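Local atomic coordinates of cellobiose 2-epimerase (Spirochaeta thermophila DSM 6192, PDB entry 5ZIG), a protein that probably catalyses the reversible epimerization of cellobiose to beta-D-glucosyl-(1->4)-D-mannose. Residues Leu292-Arg304 with Val309-Ala321. Residues are numbered along the deposited sequence; the frame is centred on the assembly and turned at random.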
loop_
_atom_site.group_PDB
_atom_site.type_symbol
_atom_site.label_atom_id
_atom_site.label_comp_id
_atom_site.label_asym_id
_atom_site.label_seq_id
_atom_site.Cartn_x
_atom_site.Cartn_y
_atom_site.Cartn_z
ATOM N N LEU A 292 3.067 -14.664 -13.762
ATOM C CA LEU A 292 3.945 -13.763 -14.501
ATOM C C LEU A 292 4.475 -14.437 -15.759
ATOM O O LEU A 292 4.649 -13.792 -16.805
ATOM C CB LEU A 292 5.107 -13.315 -13.611
ATOM C CG LEU A 292 5.938 -12.144 -14.132
ATOM C CD1 LEU A 292 5.319 -10.842 -13.694
ATOM C CD2 LEU A 292 7.380 -12.238 -13.639
ATOM N N ASP A 293 4.718 -15.742 -15.673
ATOM C CA ASP A 293 5.202 -16.500 -16.817
ATOM C C ASP A 293 4.108 -16.668 -17.863
ATOM O O ASP A 293 4.310 -16.341 -19.037
ATOM C CB ASP A 293 5.735 -17.853 -16.343
ATOM C CG ASP A 293 7.171 -17.763 -15.845
ATOM O OD1 ASP A 293 7.822 -16.723 -16.081
ATOM O OD2 ASP A 293 7.646 -18.722 -15.203
ATOM N N THR A 294 2.929 -17.150 -17.447
ATOM C CA THR A 294 1.798 -17.246 -18.371
ATOM C C THR A 294 1.554 -15.927 -19.095
ATOM O O THR A 294 1.292 -15.912 -20.305
ATOM C CB THR A 294 0.522 -17.652 -17.622
ATOM O OG1 THR A 294 0.654 -18.981 -17.105
ATOM C CG2 THR A 294 -0.694 -17.594 -18.556
ATOM N N HIS A 295 1.630 -14.811 -18.372
ATOM C CA HIS A 295 1.261 -13.512 -18.910
ATOM C C HIS A 295 2.458 -12.717 -19.416
ATOM O O HIS A 295 2.346 -11.497 -19.604
ATOM C CB HIS A 295 0.482 -12.706 -17.861
ATOM C CG HIS A 295 -0.940 -13.149 -17.711
ATOM N ND1 HIS A 295 -1.341 -14.052 -16.749
ATOM C CD2 HIS A 295 -2.049 -12.836 -18.418
ATOM C CE1 HIS A 295 -2.640 -14.268 -16.865
ATOM N NE2 HIS A 295 -3.094 -13.540 -17.869
ATOM N N GLY A 296 3.602 -13.370 -19.618
ATOM C CA GLY A 296 4.659 -12.806 -20.433
ATOM C C GLY A 296 5.540 -11.732 -19.828
ATOM O O GLY A 296 6.087 -10.912 -20.572
ATOM N N GLY A 297 5.725 -11.717 -18.508
ATOM C CA GLY A 297 6.722 -10.853 -17.894
ATOM C C GLY A 297 6.199 -9.655 -17.127
ATOM O O GLY A 297 6.999 -8.796 -16.731
ATOM N N SER A 298 4.893 -9.571 -16.903
ATOM C CA SER A 298 4.274 -8.480 -16.164
ATOM C C SER A 298 2.915 -8.989 -15.709
ATOM O O SER A 298 2.404 -9.975 -16.242
ATOM C CB SER A 298 4.141 -7.221 -17.026
ATOM O OG SER A 298 3.243 -7.458 -18.086
ATOM N N LEU A 299 2.322 -8.309 -14.729
ATOM C CA LEU A 299 1.164 -8.912 -14.073
ATOM C C LEU A 299 -0.156 -8.287 -14.496
ATOM O O LEU A 299 -0.314 -7.057 -14.444
ATOM C CB LEU A 299 1.309 -8.817 -12.556
ATOM C CG LEU A 299 2.203 -9.895 -11.979
ATOM C CD1 LEU A 299 1.977 -9.960 -10.475
ATOM C CD2 LEU A 299 1.884 -11.225 -12.639
ATOM N N PRO A 300 -1.128 -9.113 -14.875
ATOM C CA PRO A 300 -2.471 -8.608 -15.172
ATOM C C PRO A 300 -3.141 -8.056 -13.923
ATOM O O PRO A 300 -2.721 -8.294 -12.787
ATOM C CB PRO A 300 -3.222 -9.832 -15.706
ATOM C CG PRO A 300 -2.356 -11.027 -15.387
ATOM C CD PRO A 300 -0.970 -10.548 -15.160
ATOM N N ASN A 301 -4.224 -7.313 -14.149
ATOM C CA ASN A 301 -4.798 -6.570 -13.038
ATOM C C ASN A 301 -5.687 -7.454 -12.173
ATOM O O ASN A 301 -5.523 -7.502 -10.948
ATOM C CB ASN A 301 -5.578 -5.365 -13.540
ATOM C CG ASN A 301 -6.125 -4.546 -12.405
ATOM O OD1 ASN A 301 -5.478 -4.403 -11.363
ATOM N ND2 ASN A 301 -7.317 -4.005 -12.588
ATOM N N GLU A 302 -6.624 -8.176 -12.784
ATOM C CA GLU A 302 -7.447 -9.047 -11.974
ATOM C C GLU A 302 -8.109 -10.106 -12.834
ATOM O O GLU A 302 -8.269 -9.952 -14.048
ATOM C CB GLU A 302 -8.527 -8.260 -11.215
ATOM C CG GLU A 302 -9.668 -7.814 -12.109
ATOM C CD GLU A 302 -10.829 -7.209 -11.331
ATOM O OE1 GLU A 302 -11.131 -7.704 -10.221
ATOM O OE2 GLU A 302 -11.434 -6.240 -11.834
ATOM N N GLN A 303 -8.496 -11.184 -12.168
ATOM C CA GLN A 303 -9.410 -12.172 -12.711
ATOM C C GLN A 303 -10.810 -11.822 -12.227
ATOM O O GLN A 303 -11.062 -11.798 -11.015
ATOM C CB GLN A 303 -9.006 -13.571 -12.255
ATOM C CG GLN A 303 -9.793 -14.697 -12.884
ATOM C CD GLN A 303 -8.943 -15.949 -13.036
ATOM O OE1 GLN A 303 -8.849 -16.764 -12.120
ATOM N NE2 GLN A 303 -8.306 -16.093 -14.193
ATOM N N ARG A 304 -11.709 -11.525 -13.165
ATOM C CA ARG A 304 -13.077 -11.201 -12.790
ATOM C C ARG A 304 -13.790 -12.435 -12.242
ATOM O O ARG A 304 -13.327 -13.573 -12.386
ATOM C CB ARG A 304 -13.828 -10.633 -13.994
ATOM C CG ARG A 304 -13.182 -9.376 -14.517
ATOM C CD ARG A 304 -14.084 -8.649 -15.469
ATOM N NE ARG A 304 -13.356 -7.639 -16.228
ATOM C CZ ARG A 304 -12.681 -7.873 -17.351
ATOM N NH1 ARG A 304 -12.626 -9.097 -17.863
ATOM N NH2 ARG A 304 -12.061 -6.868 -17.963
ATOM N N VAL A 309 -10.081 -11.975 -17.587
ATOM C CA VAL A 309 -8.946 -11.321 -16.946
ATOM C C VAL A 309 -8.834 -9.899 -17.468
ATOM O O VAL A 309 -8.864 -9.671 -18.686
ATOM C CB VAL A 309 -7.630 -12.093 -17.178
ATOM C CG1 VAL A 309 -6.462 -11.370 -16.497
ATOM C CG2 VAL A 309 -7.745 -13.511 -16.659
ATOM N N ASP A 310 -8.724 -8.947 -16.549
ATOM C CA ASP A 310 -8.347 -7.585 -16.908
ATOM C C ASP A 310 -6.836 -7.582 -17.097
ATOM O O ASP A 310 -6.083 -7.709 -16.126
ATOM C CB ASP A 310 -8.779 -6.594 -15.829
ATOM C CG ASP A 310 -8.328 -5.172 -16.125
ATOM O OD1 ASP A 310 -7.776 -4.933 -17.206
ATOM O OD2 ASP A 310 -8.530 -4.271 -15.283
ATOM N N ARG A 311 -6.388 -7.463 -18.341
ATOM C CA ARG A 311 -4.970 -7.603 -18.618
ATOM C C ARG A 311 -4.250 -6.274 -18.597
ATOM O O ARG A 311 -3.077 -6.207 -18.986
ATOM C CB ARG A 311 -4.769 -8.326 -19.950
ATOM C CG ARG A 311 -5.216 -9.772 -19.876
ATOM C CD ARG A 311 -5.496 -10.366 -21.238
ATOM N NE ARG A 311 -5.735 -11.804 -21.134
ATOM C CZ ARG A 311 -6.891 -12.389 -21.439
ATOM N NH1 ARG A 311 -7.900 -11.657 -21.870
ATOM N NH2 ARG A 311 -7.035 -13.701 -21.319
ATOM N N ALA A 312 -4.926 -5.220 -18.153
ATOM C CA ALA A 312 -4.249 -3.957 -17.923
ATOM C C ALA A 312 -3.059 -4.169 -16.998
ATOM O O ALA A 312 -3.151 -4.869 -15.983
ATOM C CB ALA A 312 -5.203 -2.926 -17.322
ATOM N N ARG A 313 -1.967 -3.554 -17.356
ATOM C CA ARG A 313 -0.774 -3.573 -16.601
ATOM C C ARG A 313 -0.775 -2.281 -15.823
ATOM O O ARG A 313 -0.388 -1.282 -16.310
ATOM C CB ARG A 313 0.451 -3.713 -17.491
ATOM C CG ARG A 313 0.987 -5.105 -17.610
ATOM C CD ARG A 313 -0.051 -6.118 -17.909
ATOM N NE ARG A 313 0.489 -7.379 -18.273
ATOM C CZ ARG A 313 -0.188 -8.397 -18.726
ATOM N NH1 ARG A 313 -1.490 -8.357 -18.868
ATOM N NH2 ARG A 313 0.442 -9.484 -19.041
ATOM N N VAL A 314 -1.211 -2.401 -14.582
ATOM C CA VAL A 314 -1.375 -1.321 -13.629
ATOM C C VAL A 314 -0.158 -1.067 -12.748
ATOM O O VAL A 314 0.433 -1.959 -12.249
ATOM C CB VAL A 314 -2.656 -1.557 -12.810
ATOM C CG1 VAL A 314 -2.828 -0.544 -11.715
ATOM C CG2 VAL A 314 -3.859 -1.566 -13.705
ATOM N N TRP A 315 0.204 0.172 -12.621
ATOM C CA TRP A 315 1.348 0.620 -11.873
ATOM C C TRP A 315 1.635 -0.037 -10.497
ATOM O O TRP A 315 2.703 -0.542 -10.347
ATOM C CB TRP A 315 1.488 2.157 -11.871
ATOM C CG TRP A 315 1.161 2.829 -10.625
ATOM C CD1 TRP A 315 2.006 3.243 -9.695
ATOM C CD2 TRP A 315 -0.124 2.976 -10.084
ATOM N NE1 TRP A 315 1.357 3.719 -8.634
ATOM C CE2 TRP A 315 0.024 3.567 -8.850
ATOM C CE3 TRP A 315 -1.400 2.721 -10.551
ATOM C CZ2 TRP A 315 -1.060 3.907 -8.075
ATOM C CZ3 TRP A 315 -2.437 3.040 -9.802
ATOM C CH2 TRP A 315 -2.276 3.631 -8.565
ATOM N N TRP A 316 0.652 -0.137 -9.612
ATOM C CA TRP A 316 0.851 -0.609 -8.279
ATOM C C TRP A 316 1.054 -2.083 -8.228
ATOM O O TRP A 316 1.766 -2.544 -7.434
ATOM C CB TRP A 316 -0.255 -0.115 -7.335
ATOM C CG TRP A 316 -1.516 -0.797 -7.445
ATOM C CD1 TRP A 316 -2.516 -0.481 -8.238
ATOM C CD2 TRP A 316 -1.927 -1.936 -6.721
ATOM N NE1 TRP A 316 -3.520 -1.322 -8.083
ATOM C CE2 TRP A 316 -3.196 -2.234 -7.133
ATOM C CE3 TRP A 316 -1.344 -2.729 -5.747
ATOM C CZ2 TRP A 316 -3.882 -3.285 -6.635
ATOM C CZ3 TRP A 316 -2.039 -3.768 -5.254
ATOM C CH2 TRP A 316 -3.275 -4.044 -5.700
ATOM N N VAL A 317 0.418 -2.782 -9.118
ATOM C CA VAL A 317 0.487 -4.186 -9.219
ATOM C C VAL A 317 1.936 -4.621 -9.576
ATOM O O VAL A 317 2.441 -5.560 -9.045
ATOM C CB VAL A 317 -0.539 -4.651 -10.253
ATOM C CG1 VAL A 317 -0.409 -6.095 -10.595
ATOM C CG2 VAL A 317 -1.944 -4.374 -9.790
ATOM N N GLN A 318 2.556 -3.886 -10.490
ATOM C CA GLN A 318 3.892 -4.183 -10.938
ATOM C C GLN A 318 4.848 -3.857 -9.823
ATOM O O GLN A 318 5.724 -4.623 -9.531
ATOM C CB GLN A 318 4.250 -3.443 -12.236
ATOM C CG GLN A 318 3.237 -3.541 -13.324
ATOM C CD GLN A 318 2.642 -4.910 -13.551
ATOM O OE1 GLN A 318 3.314 -5.868 -13.695
ATOM N NE2 GLN A 318 1.338 -4.957 -13.643
ATOM N N ALA A 319 4.625 -2.710 -9.215
ATOM C CA ALA A 319 5.416 -2.271 -8.131
ATOM C C ALA A 319 5.394 -3.293 -7.017
ATOM O O ALA A 319 6.406 -3.671 -6.530
ATOM C CB ALA A 319 4.943 -0.952 -7.630
ATOM N N GLU A 320 4.215 -3.739 -6.644
ATOM C CA GLU A 320 4.129 -4.698 -5.547
ATOM C C GLU A 320 4.693 -6.050 -5.941
ATOM O O GLU A 320 5.228 -6.769 -5.091
ATOM C CB GLU A 320 2.682 -4.858 -5.082
ATOM C CG GLU A 320 2.109 -3.612 -4.450
ATOM C CD GLU A 320 2.962 -3.131 -3.331
ATOM O OE1 GLU A 320 3.613 -3.989 -2.690
ATOM O OE2 GLU A 320 2.995 -1.906 -3.095
ATOM N N ALA A 321 4.540 -6.427 -7.208
ATOM C CA ALA A 321 5.148 -7.662 -7.675
ATOM C C ALA A 321 6.665 -7.592 -7.559
ATOM O O ALA A 321 7.306 -8.589 -7.218
ATOM C CB ALA A 321 4.709 -7.950 -9.107
HETATM O O HOH W 1 -1.704 -4.869 -13.661
#
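Gln318 treats the backbone of Leu299 as a strand partner would, a side-chain amide standing in for a peptide. Its OE1 takes the Leu299 N-H on a lone pair (2.8 Å, 172°), while NE2 returns a bond to Leu299 O, close to its own amide plane. That carbonyl gains a second donor in water 1, which also donates to Ala312 O and accepts from Val314 N, so one water bridges both segments at the helix N-cap.

Arg313 bends at chi2 (48°), laying its guanidinium over the Leu299-Pro300 peptide. NE points almost straight at Ser298 OG (2.8 Å), NH1 reaches Arg311 O, and NH2 lies 2.8 Å from His295 O, within the Schellman motif that closes helix 275-294. A leucine here would probably leave Ser298 OG and Arg311 O without these donors and the Leu299-Pro300 peptide without its flat cover.

A classic beta bulge sets two residues, Asn301 and Glu302, against the single Asp310: Asp310 O receives Asn301 N at 2.7 Å and, weakly, Glu302 N, while Asp310 N donates to Glu302 O (2.7 Å). Asn301 ND2 meets OD2 (3.0 Å) from above the Asp310 carboxylate plane; OD1 takes Ala312 N in an Asx turn.

In the family's alpha/alpha barrel, hairpin 302-303/309-314 links helices 275-294 and 315-332, Leu299 packing on Val317 and Ala321. Strands 249-250 and 363-364 flank it; helix 336-352 touches Ser298 and Gln318.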